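Local coordinates for flagellar motor switch protein FliG (Aquifex aeolicus, PDB 3HJL), which probably forms part of the rotor-mounted switch complex at the base of the bacterial flagellum, where the direction of flagellar rotation is set, at residues I113-A122 against L140-N151. Residues are numbered along the deposited sequence; the frame is centred on the assembly and turned at random.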
ATOM      1  N   ILE A 113     -13.380  -9.793   4.684  1.00 64.84           N
ATOM      2  CA  ILE A 113     -12.941 -11.109   5.175  1.00 63.40           C
ATOM      3  C   ILE A 113     -14.114 -12.107   5.200  1.00 55.49           C
ATOM      4  O   ILE A 113     -13.944 -13.289   4.910  1.00 65.14           O
ATOM      5  CB  ILE A 113     -12.346 -10.991   6.640  1.00 68.72           C
ATOM      6  CG1 ILE A 113     -10.954 -10.372   6.624  1.00 61.71           C
ATOM      7  CG2 ILE A 113     -12.267 -12.345   7.309  1.00 62.68           C
ATOM      8  CD1 ILE A 113      -9.870 -11.288   6.004  1.00 59.05           C
ATOM      9  N   GLU A 114     -15.288 -11.605   5.577  1.00 61.50           N
ATOM     10  CA  GLU A 114     -16.518 -12.395   5.672  1.00 61.43           C
ATOM     11  C   GLU A 114     -16.968 -12.908   4.283  1.00 60.65           C
ATOM     12  O   GLU A 114     -17.641 -13.923   4.183  1.00 61.21           O
ATOM     13  CB  GLU A 114     -17.649 -11.548   6.293  1.00 78.53           C
ATOM     14  CG  GLU A 114     -18.407 -12.206   7.451  1.00 83.05           C
ATOM     15  CD  GLU A 114     -17.654 -12.123   8.763  1.00 80.28           C
ATOM     16  OE1 GLU A 114     -16.422 -11.950   8.728  1.00 95.88           O
ATOM     17  OE2 GLU A 114     -18.283 -12.264   9.832  1.00 72.45           O
ATOM     18  N   LYS A 115     -16.631 -12.175   3.228  1.00 60.54           N
ATOM     19  CA  LYS A 115     -16.919 -12.609   1.861  1.00 62.37           C
ATOM     20  C   LYS A 115     -16.028 -13.756   1.378  1.00 65.23           C
ATOM     21  O   LYS A 115     -16.403 -14.475   0.454  1.00 75.39           O
ATOM     22  CB  LYS A 115     -16.765 -11.443   0.891  1.00 66.18           C
ATOM     23  CG  LYS A 115     -17.796 -10.341   1.080  1.00 68.18           C
ATOM     24  CD  LYS A 115     -17.478  -9.167   0.171  1.00 74.40           C
ATOM     25  CE  LYS A 115     -18.208  -7.906   0.589  1.00 76.49           C
ATOM     26  NZ  LYS A 115     -17.782  -6.782  -0.288  1.00 82.00           N
ATOM     27  N   VAL A 116     -14.861 -13.931   1.997  1.00 60.63           N
ATOM     28  CA  VAL A 116     -13.887 -14.912   1.538  1.00 61.90           C
ATOM     29  C   VAL A 116     -14.296 -16.315   1.978  1.00 66.45           C
ATOM     30  O   VAL A 116     -14.776 -16.496   3.071  1.00 60.11           O
ATOM     31  CB  VAL A 116     -12.463 -14.583   2.050  1.00 65.00           C
ATOM     32  CG1 VAL A 116     -11.443 -15.573   1.487  1.00 54.62           C
ATOM     33  CG2 VAL A 116     -12.076 -13.150   1.672  1.00 60.72           C
ATOM     34  N   ASP A 117     -14.160 -17.286   1.076  1.00 71.15           N
ATOM     35  CA  ASP A 117     -14.478 -18.680   1.363  1.00 55.95           C
ATOM     36  C   ASP A 117     -13.710 -19.145   2.618  1.00 54.67           C
ATOM     37  O   ASP A 117     -12.497 -19.002   2.698  1.00 56.10           O
ATOM     38  CB  ASP A 117     -14.094 -19.530   0.156  1.00 63.32           C
ATOM     39  CG  ASP A 117     -14.609 -20.945   0.244  1.00 66.11           C
ATOM     40  OD1 ASP A 117     -15.470 -21.283  -0.585  1.00 72.61           O
ATOM     41  OD2 ASP A 117     -14.168 -21.712   1.128  1.00 61.66           O
ATOM     42  N   SER A 118     -14.435 -19.694   3.591  1.00 59.51           N
ATOM     43  CA  SER A 118     -13.852 -20.155   4.870  1.00 56.50           C
ATOM     44  C   SER A 118     -12.762 -21.226   4.752  1.00 60.46           C
ATOM     45  O   SER A 118     -11.939 -21.365   5.662  1.00 68.16           O
ATOM     46  CB  SER A 118     -14.959 -20.638   5.808  1.00 61.45           C
ATOM     47  OG  SER A 118     -15.812 -19.557   6.172  1.00 54.70           O
ATOM     48  N   ARG A 119     -12.771 -21.991   3.658  1.00 62.63           N
ATOM     49  CA  ARG A 119     -11.689 -22.946   3.368  1.00 65.88           C
ATOM     50  C   ARG A 119     -10.381 -22.209   3.081  1.00 59.77           C
ATOM     51  O   ARG A 119      -9.314 -22.645   3.499  1.00 58.02           O
ATOM     52  CB  ARG A 119     -12.049 -23.841   2.173  1.00 66.74           C
ATOM     53  CG  ARG A 119     -13.212 -24.786   2.427  1.00 63.84           C
ATOM     54  CD  ARG A 119     -13.661 -25.499   1.158  1.00 63.63           C
ATOM     55  NE  ARG A 119     -14.540 -24.674   0.321  1.00 61.24           N
ATOM     56  CZ  ARG A 119     -15.082 -25.074  -0.831  1.00 62.60           C
ATOM     57  NH1 ARG A 119     -14.889 -26.315  -1.293  1.00 59.69           N
ATOM     58  NH2 ARG A 119     -15.873 -24.240  -1.507  1.00 61.35           N
ATOM     59  N   ILE A 120     -10.483 -21.089   2.365  1.00 64.90           N
ATOM     60  CA  ILE A 120      -9.332 -20.242   2.054  1.00 62.10           C
ATOM     61  C   ILE A 120      -8.800 -19.555   3.318  1.00 59.15           C
ATOM     62  O   ILE A 120      -7.590 -19.524   3.542  1.00 64.13           O
ATOM     63  CB  ILE A 120      -9.679 -19.187   0.953  1.00 67.66           C
ATOM     64  CG1 ILE A 120     -10.004 -19.899  -0.382  1.00 62.04           C
ATOM     65  CG2 ILE A 120      -8.519 -18.183   0.782  1.00 63.49           C
ATOM     66  CD1 ILE A 120     -10.548 -18.997  -1.455  1.00 61.33           C
ATOM     67  N   LEU A 121      -9.707 -19.046   4.153  1.00 58.90           N
ATOM     68  CA  LEU A 121      -9.326 -18.417   5.422  1.00 54.53           C
ATOM     69  C   LEU A 121      -8.690 -19.440   6.381  1.00 54.25           C
ATOM     70  O   LEU A 121      -7.663 -19.155   6.985  1.00 61.72           O
ATOM     71  CB  LEU A 121     -10.532 -17.724   6.075  1.00 55.77           C
ATOM     72  CG  LEU A 121     -11.185 -16.561   5.295  1.00 55.46           C
ATOM     73  CD1 LEU A 121     -12.434 -16.046   5.969  1.00 49.85           C
ATOM     74  CD2 LEU A 121     -10.236 -15.427   5.092  1.00 50.64           C
ATOM     75  N   ALA A 122      -9.295 -20.627   6.500  1.00 60.53           N
ATOM     76  CA  ALA A 122      -8.742 -21.721   7.323  1.00 53.44           C
ATOM     77  C   ALA A 122      -7.340 -22.110   6.860  1.00 53.93           C
ATOM     78  O   ALA A 122      -6.426 -22.234   7.672  1.00 60.00           O
ATOM     79  CB  ALA A 122      -9.665 -22.946   7.282  1.00 57.74           C
ATOM     80  N   LEU A 140     -14.936 -12.101  14.350  1.00 65.77           N
ATOM     81  CA  LEU A 140     -15.805 -12.508  13.246  1.00 59.35           C
ATOM     82  C   LEU A 140     -17.182 -12.903  13.769  1.00 60.66           C
ATOM     83  O   LEU A 140     -17.371 -13.052  14.967  1.00 55.21           O
ATOM     84  CB  LEU A 140     -15.197 -13.682  12.479  1.00 61.72           C
ATOM     85  CG  LEU A 140     -13.844 -13.472  11.810  1.00 64.48           C
ATOM     86  CD1 LEU A 140     -13.405 -14.788  11.149  1.00 59.23           C
ATOM     87  CD2 LEU A 140     -13.883 -12.341  10.808  1.00 51.18           C
ATOM     88  N   SER A 141     -18.139 -13.071  12.854  1.00 57.84           N
ATOM     89  CA  SER A 141     -19.476 -13.498  13.227  1.00 58.57           C
ATOM     90  C   SER A 141     -19.385 -14.970  13.652  1.00 60.55           C
ATOM     91  O   SER A 141     -18.563 -15.706  13.106  1.00 72.99           O
ATOM     92  CB  SER A 141     -20.462 -13.322  12.057  1.00 59.04           C
ATOM     93  OG  SER A 141     -20.275 -14.296  11.049  1.00 60.35           O
ATOM     94  N   PRO A 142     -20.182 -15.388  14.660  1.00 59.79           N
ATOM     95  CA  PRO A 142     -20.170 -16.786  15.148  1.00 54.73           C
ATOM     96  C   PRO A 142     -20.225 -17.859  14.063  1.00 62.89           C
ATOM     97  O   PRO A 142     -19.595 -18.911  14.214  1.00 61.77           O
ATOM     98  CB  PRO A 142     -21.422 -16.867  16.014  1.00 58.08           C
ATOM     99  CG  PRO A 142     -21.670 -15.479  16.475  1.00 57.43           C
ATOM    100  CD  PRO A 142     -21.082 -14.538  15.464  1.00 51.76           C
ATOM    101  N   LYS A 143     -20.985 -17.608  12.991  1.00 67.04           N
ATOM    102  CA  LYS A 143     -21.092 -18.573  11.906  1.00 67.25           C
ATOM    103  C   LYS A 143     -19.835 -18.611  11.029  1.00 65.86           C
ATOM    104  O   LYS A 143     -19.472 -19.677  10.556  1.00 63.59           O
ATOM    105  CB  LYS A 143     -22.349 -18.347  11.054  1.00 72.33           C
ATOM    106  CG  LYS A 143     -22.594 -19.435   9.966  1.00 79.18           C
ATOM    107  CD  LYS A 143     -22.617 -20.899  10.529  1.00 84.72           C
ATOM    108  CE  LYS A 143     -22.634 -21.947   9.418  1.00 84.63           C
ATOM    109  NZ  LYS A 143     -22.203 -23.292   9.906  1.00 80.90           N
ATOM    110  N   LYS A 144     -19.194 -17.459  10.795  1.00 58.88           N
ATOM    111  CA  LYS A 144     -17.900 -17.445  10.091  1.00 60.94           C
ATOM    112  C   LYS A 144     -16.825 -18.172  10.866  1.00 59.15           C
ATOM    113  O   LYS A 144     -16.139 -19.026  10.314  1.00 61.11           O
ATOM    114  CB  LYS A 144     -17.384 -16.025   9.790  1.00 67.62           C
ATOM    115  CG  LYS A 144     -17.461 -15.617   8.341  1.00 68.22           C
ATOM    116  CD  LYS A 144     -16.625 -16.498   7.411  1.00 65.60           C
ATOM    117  CE  LYS A 144     -16.823 -16.074   5.979  1.00 62.16           C
ATOM    118  NZ  LYS A 144     -16.553 -17.115   5.001  1.00 57.21           N
ATOM    119  N   SER A 145     -16.663 -17.809  12.137  1.00 60.01           N
ATOM    120  CA  SER A 145     -15.668 -18.453  12.990  1.00 59.85           C
ATOM    121  C   SER A 145     -15.922 -19.958  13.114  1.00 54.12           C
ATOM    122  O   SER A 145     -14.973 -20.735  13.144  1.00 59.18           O
ATOM    123  CB  SER A 145     -15.591 -17.787  14.369  1.00 57.77           C
ATOM    124  OG  SER A 145     -16.854 -17.772  14.994  1.00 74.19           O
ATOM    125  N   ALA A 146     -17.194 -20.362  13.117  1.00 59.06           N
ATOM    126  CA  ALA A 146     -17.563 -21.785  13.146  1.00 57.48           C
ATOM    127  C   ALA A 146     -17.149 -22.511  11.860  1.00 57.34           C
ATOM    128  O   ALA A 146     -16.654 -23.630  11.922  1.00 65.39           O
ATOM    129  CB  ALA A 146     -19.061 -21.942  13.374  1.00 48.20           C
ATOM    130  N   GLU A 147     -17.398 -21.884  10.705  1.00 59.46           N
ATOM    131  CA  GLU A 147     -17.018 -22.440   9.395  1.00 62.89           C
ATOM    132  C   GLU A 147     -15.508 -22.600   9.262  1.00 65.49           C
ATOM    133  O   GLU A 147     -15.035 -23.585   8.695  1.00 68.50           O
ATOM    134  CB  GLU A 147     -17.500 -21.548   8.253  1.00 68.55           C
ATOM    135  CG  GLU A 147     -18.977 -21.614   7.944  1.00 69.82           C
ATOM    136  CD  GLU A 147     -19.421 -20.502   6.993  1.00 76.08           C
ATOM    137  OE1 GLU A 147     -18.582 -20.000   6.209  1.00 79.64           O
ATOM    138  OE2 GLU A 147     -20.616 -20.133   7.021  1.00 85.07           O
ATOM    139  N   ILE A 148     -14.759 -21.608   9.744  1.00 64.92           N
ATOM    140  CA  ILE A 148     -13.293 -21.656   9.709  1.00 62.24           C
ATOM    141  C   ILE A 148     -12.793 -22.758  10.633  1.00 62.18           C
ATOM    142  O   ILE A 148     -11.946 -23.560  10.239  1.00 62.20           O
ATOM    143  CB  ILE A 148     -12.650 -20.316  10.127  1.00 61.08           C
ATOM    144  CG1 ILE A 148     -12.964 -19.215   9.109  1.00 61.14           C
ATOM    145  CG2 ILE A 148     -11.156 -20.468  10.253  1.00 61.84           C
ATOM    146  CD1 ILE A 148     -12.721 -17.821   9.638  1.00 54.15           C
ATOM    147  N   ILE A 149     -13.345 -22.812  11.846  1.00 62.75           N
ATOM    148  CA  ILE A 149     -12.973 -23.846  12.821  1.00 63.79           C
ATOM    149  C   ILE A 149     -13.175 -25.251  12.256  1.00 63.36           C
ATOM    150  O   ILE A 149     -12.281 -26.077  12.353  1.00 65.61           O
ATOM    151  CB  ILE A 149     -13.743 -23.692  14.165  1.00 62.71           C
ATOM    152  CG1 ILE A 149     -13.155 -22.542  14.995  1.00 64.27           C
ATOM    153  CG2 ILE A 149     -13.676 -24.986  14.984  1.00 57.84           C
ATOM    154  CD1 ILE A 149     -11.806 -22.851  15.651  1.00 65.84           C
ATOM    155  N   GLN A 150     -14.305 -25.484  11.589  1.00 59.42           N
ATOM    156  CA  GLN A 150     -14.590 -26.793  10.979  1.00 64.99           C
ATOM    157  C   GLN A 150     -13.576 -27.234   9.908  1.00 67.29           C
ATOM    158  O   GLN A 150     -13.320 -28.427   9.759  1.00 75.46           O
ATOM    159  CB  GLN A 150     -16.008 -26.823  10.414  1.00 68.35           C
ATOM    160  CG  GLN A 150     -17.077 -26.925  11.499  1.00 74.57           C
ATOM    161  CD  GLN A 150     -18.492 -26.871  10.952  1.00 82.46           C
ATOM    162  OE1 GLN A 150     -18.721 -26.439   9.817  1.00 89.66           O
ATOM    163  NE2 GLN A 150     -19.456 -27.310  11.763  1.00 86.99           N
ATOM    164  N   ASN A 151     -12.979 -26.267   9.206  1.00 71.10           N
ATOM    165  CA  ASN A 151     -11.930 -26.528   8.203  1.00 62.10           C
ATOM    166  C   ASN A 151     -10.479 -26.538   8.754  1.00 60.61           C
ATOM    167  O   ASN A 151      -9.529 -26.640   7.975  1.00 52.46           O
ATOM    168  CB  ASN A 151     -12.051 -25.507   7.064  1.00 63.15           C
ATOM    169  CG  ASN A 151     -13.255 -25.755   6.196  1.00 63.28           C
ATOM    170  OD1 ASN A 151     -13.257 -26.677   5.387  1.00 68.19           O
ATOM    171  ND2 ASN A 151     -14.271 -24.907   6.320  1.00 60.88           N
TER
HETATM  172  O   HOH W   1     -17.451 -20.317   3.201  1.00 55.01           O
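Lys144 reaches from helix 142-150 into the turn between helices 93-114 and 118-125, where NZ donates to Val116 O (2.7 Å), almost in line with the carbonyl (161°), and to Ser118 OG (2.8 Å). The same hydroxyl donates to Glu147 OE1 (2.8 Å), met on its anti side and tilted out of the carboxylate plane, forming a chain of bonds from ammonium through hydroxyl to carboxylate. A water accepting from Ser118 N and donating to Glu147 OE1 closes this end. At the N-terminal end of helix 142-150, Glu114 OE2 receives Ser141 N through its syn lone pair (3.1 Å) and Ser141 OG from the anti side, well out of the carboxylate plane. The bend of Glu114 at chi2 (80°) lays its chain alongside Lys144, running the opposite way, with Glu114 CD 3.5 Å from Lys144 CG. With an alanine in place of this glutamate, Ser141 N and OG would probably lose this acceptor and the methylenes of Lys144 their cover. Alongside this polar cluster, Ile148 CD1 meets Leu121 CD1 (4.1 Å), while Ala122 CB abuts Asn151 CB (3.5 Å); helix 172-193 backs Leu121, and helix 130-137 backs Ile148. The axes of segments 118-122 and 142-150 cross at -65° within the all-helical middle domain, and the ammonium of the buried Lys144, bonded to two oxygens and in a long salt bridge with Glu147, probably stays charged.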